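De novo designed protein Foldit4 (Synthetic construct, PDB 6WI5) has no established natural function, being a computationally designed alpha/beta protein in which two helices pack against a four-stranded antiparallel sheet. Local coordinates at residues V28-V39 / H51-T61. Sequence-based numbering, arbitrary orientation.
Sequences VKRESNSVEVHV and HVRIRHDDKET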
ATOM      1  N   VAL A  28       5.467  -2.690   6.159  1.00 32.29           N
ATOM      2  CA  VAL A  28       5.956  -1.369   6.541  1.00 30.53           C
ATOM      3  C   VAL A  28       6.728  -1.448   7.852  1.00 31.69           C
ATOM      4  O   VAL A  28       7.762  -0.793   8.020  1.00 34.55           O
ATOM      5  CB  VAL A  28       4.784  -0.373   6.629  1.00 32.45           C
ATOM      6  CG1 VAL A  28       5.269   0.980   7.127  1.00 31.51           C
ATOM      7  CG2 VAL A  28       4.104  -0.233   5.276  1.00 26.20           C
ATOM      8  N   LYS A  29       6.241  -2.257   8.795  1.00 28.34           N
ATOM      9  CA  LYS A  29       6.930  -2.429  10.069  1.00 38.83           C
ATOM     10  C   LYS A  29       8.284  -3.102   9.881  1.00 37.05           C
ATOM     11  O   LYS A  29       9.259  -2.749  10.557  1.00 42.32           O
ATOM     12  CB  LYS A  29       6.053  -3.241  11.023  1.00 45.26           C
ATOM     13  CG  LYS A  29       6.666  -3.506  12.385  1.00 71.07           C
ATOM     14  CD  LYS A  29       5.891  -4.593  13.116  1.00 79.05           C
ATOM     15  CE  LYS A  29       6.415  -4.805  14.525  1.00 72.82           C
ATOM     16  NZ  LYS A  29       6.072  -3.668  15.421  1.00 69.07           N
ATOM     17  N   ARG A  30       8.365  -4.075   8.970  1.00 39.92           N
ATOM     18  CA  ARG A  30       9.628  -4.768   8.735  1.00 43.24           C
ATOM     19  C   ARG A  30      10.664  -3.854   8.099  1.00 54.39           C
ATOM     20  O   ARG A  30      11.866  -4.027   8.332  1.00 52.19           O
ATOM     21  CB  ARG A  30       9.397  -5.999   7.856  1.00 35.79           C
ATOM     22  CG  ARG A  30       8.644  -7.123   8.548  1.00 42.01           C
ATOM     23  CD  ARG A  30       8.294  -8.237   7.573  1.00 38.57           C
ATOM     24  NE  ARG A  30       7.690  -9.381   8.250  1.00 47.51           N
ATOM     25  CZ  ARG A  30       7.222 -10.457   7.626  1.00 63.45           C
ATOM     26  NH1 ARG A  30       6.690 -11.452   8.324  1.00 57.43           N
ATOM     27  NH2 ARG A  30       7.283 -10.540   6.305  1.00 59.47           N
ATOM     28  N   GLU A  31      10.226  -2.881   7.298  1.00 43.83           N
ATOM     29  CA  GLU A  31      11.166  -1.977   6.643  1.00 56.89           C
ATOM     30  C   GLU A  31      11.858  -1.077   7.660  1.00 58.81           C
ATOM     31  O   GLU A  31      13.079  -1.151   7.845  1.00 72.47           O
ATOM     32  CB  GLU A  31      10.438  -1.147   5.583  1.00 43.93           C
ATOM     33  CG  GLU A  31      11.332  -0.198   4.809  1.00 49.32           C
ATOM     34  CD  GLU A  31      12.524  -0.895   4.180  1.00 49.36           C
ATOM     35  OE1 GLU A  31      13.670  -0.545   4.532  1.00 51.02           O
ATOM     36  OE2 GLU A  31      12.315  -1.796   3.341  1.00 40.39           O
ATOM     37  N   SER A  32      11.093  -0.224   8.335  1.00 57.54           N
ATOM     38  CA  SER A  32      11.638   0.682   9.337  1.00 57.61           C
ATOM     39  C   SER A  32      10.488   1.288  10.124  1.00 69.61           C
ATOM     40  O   SER A  32       9.349   1.342   9.650  1.00 66.63           O
ATOM     41  CB  SER A  32      12.488   1.787   8.699  1.00 56.85           C
ATOM     42  OG  SER A  32      12.949   2.704   9.677  1.00 63.95           O
ATOM     43  N   ASN A  33      10.801   1.744  11.336  1.00 76.99           N
ATOM     44  CA  ASN A  33       9.832   2.463  12.152  1.00 70.65           C
ATOM     45  C   ASN A  33       9.768   3.948  11.819  1.00 56.91           C
ATOM     46  O   ASN A  33       8.878   4.642  12.322  1.00 65.52           O
ATOM     47  CB  ASN A  33      10.153   2.282  13.639  1.00 74.84           C
ATOM     48  CG  ASN A  33      11.610   2.557  13.959  1.00 92.70           C
ATOM     49  OD1 ASN A  33      12.368   3.027  13.110  1.00 99.12           O
ATOM     50  ND2 ASN A  33      12.008   2.267  15.192  1.00 91.64           N
ATOM     51  N   SER A  34      10.687   4.448  10.993  1.00 63.89           N
ATOM     52  CA  SER A  34      10.657   5.834  10.551  1.00 59.44           C
ATOM     53  C   SER A  34       9.699   6.062   9.390  1.00 65.63           C
ATOM     54  O   SER A  34       9.441   7.218   9.037  1.00 49.31           O
ATOM     55  CB  SER A  34      12.064   6.285  10.149  1.00 62.07           C
ATOM     56  OG  SER A  34      12.571   5.485   9.093  1.00 57.84           O
ATOM     57  N   VAL A  35       9.168   4.997   8.798  1.00 58.37           N
ATOM     58  CA  VAL A  35       8.278   5.116   7.650  1.00 42.49           C
ATOM     59  C   VAL A  35       6.885   5.505   8.129  1.00 33.78           C
ATOM     60  O   VAL A  35       6.294   4.829   8.978  1.00 30.47           O
ATOM     61  CB  VAL A  35       8.246   3.802   6.855  1.00 45.11           C
ATOM     62  CG1 VAL A  35       7.173   3.857   5.786  1.00 29.00           C
ATOM     63  CG2 VAL A  35       9.607   3.526   6.231  1.00 44.05           C
ATOM     64  N   GLU A  36       6.360   6.597   7.583  1.00 27.89           N
ATOM     65  CA  GLU A  36       5.018   7.065   7.902  1.00 25.69           C
ATOM     66  C   GLU A  36       4.018   6.411   6.957  1.00 30.46           C
ATOM     67  O   GLU A  36       4.205   6.431   5.737  1.00 27.03           O
ATOM     68  CB  GLU A  36       4.953   8.589   7.791  1.00 29.48           C
ATOM     69  CG  GLU A  36       3.622   9.211   8.161  1.00 52.49           C
ATOM     70  CD  GLU A  36       3.671  10.727   8.112  1.00 58.00           C
ATOM     71  OE1 GLU A  36       4.782  11.281   7.960  1.00 51.66           O
ATOM     72  OE2 GLU A  36       2.604  11.365   8.222  1.00 76.26           O
ATOM     73  N   VAL A  37       2.964   5.822   7.518  1.00 25.70           N
ATOM     74  CA  VAL A  37       1.976   5.095   6.728  1.00 21.81           C
ATOM     75  C   VAL A  37       0.579   5.437   7.234  1.00 29.41           C
ATOM     76  O   VAL A  37       0.354   5.565   8.442  1.00 29.81           O
ATOM     77  CB  VAL A  37       2.228   3.570   6.764  1.00 26.95           C
ATOM     78  CG1 VAL A  37       2.099   3.024   8.184  1.00 28.83           C
ATOM     79  CG2 VAL A  37       1.285   2.847   5.815  1.00 18.62           C
ATOM     80  N   HIS A  38      -0.354   5.606   6.298  1.00 23.74           N
ATOM     81  CA  HIS A  38      -1.764   5.803   6.601  1.00 30.83           C
ATOM     82  C   HIS A  38      -2.589   4.922   5.674  1.00 31.57           C
ATOM     83  O   HIS A  38      -2.300   4.827   4.477  1.00 27.19           O
ATOM     84  CB  HIS A  38      -2.188   7.272   6.439  1.00 39.43           C
ATOM     85  CG  HIS A  38      -1.497   8.212   7.378  1.00 58.52           C
ATOM     86  ND1 HIS A  38      -0.279   8.789   7.091  1.00 64.38           N
ATOM     87  CD2 HIS A  38      -1.857   8.679   8.597  1.00 62.49           C
ATOM     88  CE1 HIS A  38       0.083   9.571   8.092  1.00 61.88           C
ATOM     89  NE2 HIS A  38      -0.857   9.521   9.020  1.00 67.01           N
ATOM     90  N   VAL A  39      -3.613   4.280   6.229  1.00 23.43           N
ATOM     91  CA  VAL A  39      -4.457   3.348   5.492  1.00 23.01           C
ATOM     92  C   VAL A  39      -5.899   3.828   5.565  1.00 32.75           C
ATOM     93  O   VAL A  39      -6.380   4.219   6.634  1.00 33.86           O
ATOM     94  CB  VAL A  39      -4.328   1.912   6.043  1.00 32.16           C
ATOM     95  CG1 VAL A  39      -5.245   0.965   5.288  1.00 30.01           C
ATOM     96  CG2 VAL A  39      -2.885   1.441   5.958  1.00 30.82           C
ATOM     97  N   HIS A  51      -6.686   2.305   0.320  1.00 21.95           N
ATOM     98  CA  HIS A  51      -5.751   3.370  -0.022  1.00 22.51           C
ATOM     99  C   HIS A  51      -4.640   3.399   1.017  1.00 30.21           C
ATOM    100  O   HIS A  51      -4.910   3.533   2.215  1.00 28.90           O
ATOM    101  CB  HIS A  51      -6.458   4.722  -0.092  1.00 21.20           C
ATOM    102  CG  HIS A  51      -7.439   4.834  -1.218  1.00 36.22           C
ATOM    103  ND1 HIS A  51      -7.237   5.661  -2.301  1.00 40.16           N
ATOM    104  CD2 HIS A  51      -8.624   4.214  -1.432  1.00 38.22           C
ATOM    105  CE1 HIS A  51      -8.259   5.550  -3.132  1.00 46.18           C
ATOM    106  NE2 HIS A  51      -9.113   4.680  -2.629  1.00 38.95           N
ATOM    107  N   VAL A  52      -3.398   3.273   0.556  1.00 25.17           N
ATOM    108  CA  VAL A  52      -2.221   3.297   1.417  1.00 20.98           C
ATOM    109  C   VAL A  52      -1.353   4.469   0.987  1.00 27.44           C
ATOM    110  O   VAL A  52      -0.949   4.552  -0.180  1.00 26.66           O
ATOM    111  CB  VAL A  52      -1.428   1.983   1.343  1.00 25.61           C
ATOM    112  CG1 VAL A  52      -0.279   1.999   2.339  1.00 29.07           C
ATOM    113  CG2 VAL A  52      -2.342   0.790   1.586  1.00 28.51           C
ATOM    114  N   ARG A  53      -1.064   5.369   1.922  1.00 21.82           N
ATOM    115  CA  ARG A  53      -0.164   6.489   1.679  1.00 19.47           C
ATOM    116  C   ARG A  53       1.076   6.333   2.547  1.00 21.49           C
ATOM    117  O   ARG A  53       0.969   6.135   3.763  1.00 22.40           O
ATOM    118  CB  ARG A  53      -0.849   7.827   1.960  1.00 26.22           C
ATOM    119  CG  ARG A  53      -0.002   9.027   1.572  1.00 35.28           C
ATOM    120  CD  ARG A  53      -0.765  10.330   1.724  1.00 43.10           C
ATOM    121  NE  ARG A  53      -1.213  10.547   3.095  1.00 65.81           N
ATOM    122  CZ  ARG A  53      -0.453  11.059   4.057  1.00 77.14           C
ATOM    123  NH1 ARG A  53       0.802  11.402   3.799  1.00 66.87           N
ATOM    124  NH2 ARG A  53      -0.944  11.224   5.277  1.00 84.64           N
ATOM    125  N   ILE A  54       2.246   6.419   1.920  1.00 21.55           N
ATOM    126  CA  ILE A  54       3.527   6.215   2.586  1.00 25.48           C
ATOM    127  C   ILE A  54       4.416   7.414   2.298  1.00 28.51           C
ATOM    128  O   ILE A  54       4.546   7.831   1.142  1.00 23.46           O
ATOM    129  CB  ILE A  54       4.208   4.913   2.119  1.00 25.33           C
ATOM    130  CG1 ILE A  54       3.345   3.701   2.472  1.00 24.54           C
ATOM    131  CG2 ILE A  54       5.583   4.776   2.740  1.00 25.61           C
ATOM    132  CD1 ILE A  54       3.894   2.393   1.951  1.00 43.49           C
ATOM    133  N   ARG A  55       5.024   7.968   3.344  1.00 19.73           N
ATOM    134  CA  ARG A  55       5.929   9.104   3.223  1.00 21.84           C
ATOM    135  C   ARG A  55       7.285   8.735   3.808  1.00 29.48           C
ATOM    136  O   ARG A  55       7.358   8.149   4.893  1.00 26.38           O
ATOM    137  CB  ARG A  55       5.368  10.342   3.934  1.00 31.24           C
ATOM    138  CG  ARG A  55       4.158  10.971   3.264  1.00 47.78           C
ATOM    139  CD  ARG A  55       4.133  12.472   3.517  1.00 45.85           C
ATOM    140  NE  ARG A  55       4.170  12.787   4.942  1.00 54.74           N
ATOM    141  CZ  ARG A  55       3.202  13.422   5.594  1.00 70.55           C
ATOM    142  NH1 ARG A  55       2.119  13.829   4.947  1.00 55.73           N
ATOM    143  NH2 ARG A  55       3.321  13.661   6.894  1.00 66.66           N
ATOM    144  N   HIS A  56       8.353   9.081   3.090  1.00 26.66           N
ATOM    145  CA  HIS A  56       9.706   8.811   3.556  1.00 27.98           C
ATOM    146  C   HIS A  56      10.675   9.712   2.805  1.00 30.64           C
ATOM    147  O   HIS A  56      10.362  10.240   1.735  1.00 30.69           O
ATOM    148  CB  HIS A  56      10.085   7.338   3.369  1.00 25.18           C
ATOM    149  CG  HIS A  56      11.223   6.891   4.234  1.00 32.32           C
ATOM    150  ND1 HIS A  56      12.459   6.562   3.726  1.00 41.31           N
ATOM    151  CD2 HIS A  56      11.306   6.722   5.575  1.00 46.87           C
ATOM    152  CE1 HIS A  56      13.259   6.205   4.719  1.00 44.74           C
ATOM    153  NE2 HIS A  56      12.583   6.293   5.848  1.00 41.47           N
ATOM    154  N   ASP A  57      11.866   9.871   3.386  1.00 28.21           N
ATOM    155  CA  ASP A  57      12.901  10.709   2.791  1.00 33.90           C
ATOM    156  C   ASP A  57      13.787   9.959   1.804  1.00 39.82           C
ATOM    157  O   ASP A  57      14.311  10.573   0.866  1.00 48.35           O
ATOM    158  CB  ASP A  57      13.777  11.325   3.889  1.00 46.19           C
ATOM    159  CG  ASP A  57      12.979  12.149   4.885  1.00 69.41           C
ATOM    160  OD1 ASP A  57      12.858  11.724   6.053  1.00 81.56           O
ATOM    161  OD2 ASP A  57      12.463  13.216   4.495  1.00 66.10           O
ATOM    162  N   ASP A  58      13.967   8.650   1.988  1.00 36.54           N
ATOM    163  CA  ASP A  58      14.883   7.852   1.177  1.00 35.17           C
ATOM    164  C   ASP A  58      14.100   7.159   0.066  1.00 37.88           C
ATOM    165  O   ASP A  58      13.254   6.300   0.336  1.00 33.60           O
ATOM    166  CB  ASP A  58      15.621   6.835   2.046  1.00 51.88           C
ATOM    167  CG  ASP A  58      16.586   5.977   1.249  1.00 49.28           C
ATOM    168  OD1 ASP A  58      17.463   6.542   0.563  1.00 64.89           O
ATOM    169  OD2 ASP A  58      16.475   4.735   1.323  1.00 60.88           O
ATOM    170  N   LYS A  59      14.396   7.525  -1.185  1.00 34.48           N
ATOM    171  CA  LYS A  59      13.697   6.926  -2.318  1.00 40.50           C
ATOM    172  C   LYS A  59      14.030   5.446  -2.470  1.00 37.85           C
ATOM    173  O   LYS A  59      13.183   4.670  -2.927  1.00 33.32           O
ATOM    174  CB  LYS A  59      14.031   7.683  -3.606  1.00 48.07           C
ATOM    175  CG  LYS A  59      13.195   7.265  -4.808  1.00 62.30           C
ATOM    176  CD  LYS A  59      13.462   8.158  -6.010  1.00 78.84           C
ATOM    177  N   GLU A  60      15.244   5.038  -2.094  1.00 38.51           N
ATOM    178  CA  GLU A  60      15.602   3.623  -2.149  1.00 42.81           C
ATOM    179  C   GLU A  60      14.726   2.804  -1.210  1.00 36.20           C
ATOM    180  O   GLU A  60      14.239   1.728  -1.575  1.00 33.69           O
ATOM    181  CB  GLU A  60      17.080   3.441  -1.801  1.00 49.98           C
ATOM    182  CG  GLU A  60      17.579   2.014  -1.958  1.00 65.62           C
ATOM    183  CD  GLU A  60      18.960   1.813  -1.366  1.00 80.48           C
ATOM    184  OE1 GLU A  60      19.058   1.611  -0.137  1.00 82.32           O
ATOM    185  OE2 GLU A  60      19.948   1.864  -2.129  1.00 84.40           O
ATOM    186  N   THR A  61      14.521   3.301   0.013  1.00 31.47           N
ATOM    187  CA  THR A  61      13.614   2.638   0.945  1.00 38.20           C
ATOM    188  C   THR A  61      12.197   2.593   0.392  1.00 33.28           C
ATOM    189  O   THR A  61      11.510   1.568   0.497  1.00 29.71           O
ATOM    190  CB  THR A  61      13.638   3.361   2.293  1.00 38.79           C
ATOM    191  OG1 THR A  61      14.944   3.257   2.872  1.00 46.52           O
ATOM    192  CG2 THR A  61      12.614   2.766   3.246  1.00 41.39           C
TER
HETATM  193  O   HOH W   1       1.515   8.867   5.282  1.00 38.27           O
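Glu36 and His38 pair with Arg55 and Arg53 in a regular antiparallel hairpin, and these four residues fill one another's backbone donors and acceptors. Arg53 N gives the straightest bond, 2.9 Å to His38 O; His38 N returns one to Arg53 O. Arg55 N reaches Glu36 O at 3.0 Å, whereas the Glu36 N to Arg55 O bond is longer at 3.3 Å. Their polar side chains suit the face turned away from the helices. There Glu36, with CG anti to its N (chi1 -177°), runs alongside Arg55, and OE2 forms a salt bridge to NH2 at 2.7 Å. This oxygen comes over one face of the guanidinium, and the carboxylate and guanidinium planes are 83° apart. Replacing Arg55 with a leucine would probably leave the Glu36 carboxylate without its countercharge in this pair. The Arg53 guanidinium runs beside the His38 ring in a nearly parallel plane, 17° away, with only NH2 over its face; ND1 is 3.1 Å from NH2, too badly angled for a bond. A water donates to Arg53 O. Just before strand 36-44, Ser34 OG meets NE2 of His56, the last residue of its strand, at the ring edge in a weak bond, and Ser32 OG engages Ser34 OG. Asp58 N-caps the following helix, its OD2 accepting from both Thr61 N and OG1. Thr61 CG2 packs on Glu31 CG, while the Glu31 carboxylate is claimed by Arg64 and Arg68. On the other face, branched Val37 and Val39 meet Ile54 and Val52, and Val35, from the preceding loop, adds its CG1 against Ile54 CG2 at 3.6 Å. This apolar side packs under helices 17-31 (Leu25, Ile24) and 59-76 (Ile62, Leu65), while strand 47-56 continues the sheet to strand 3-11 and strand 36-44 forms one outer edge.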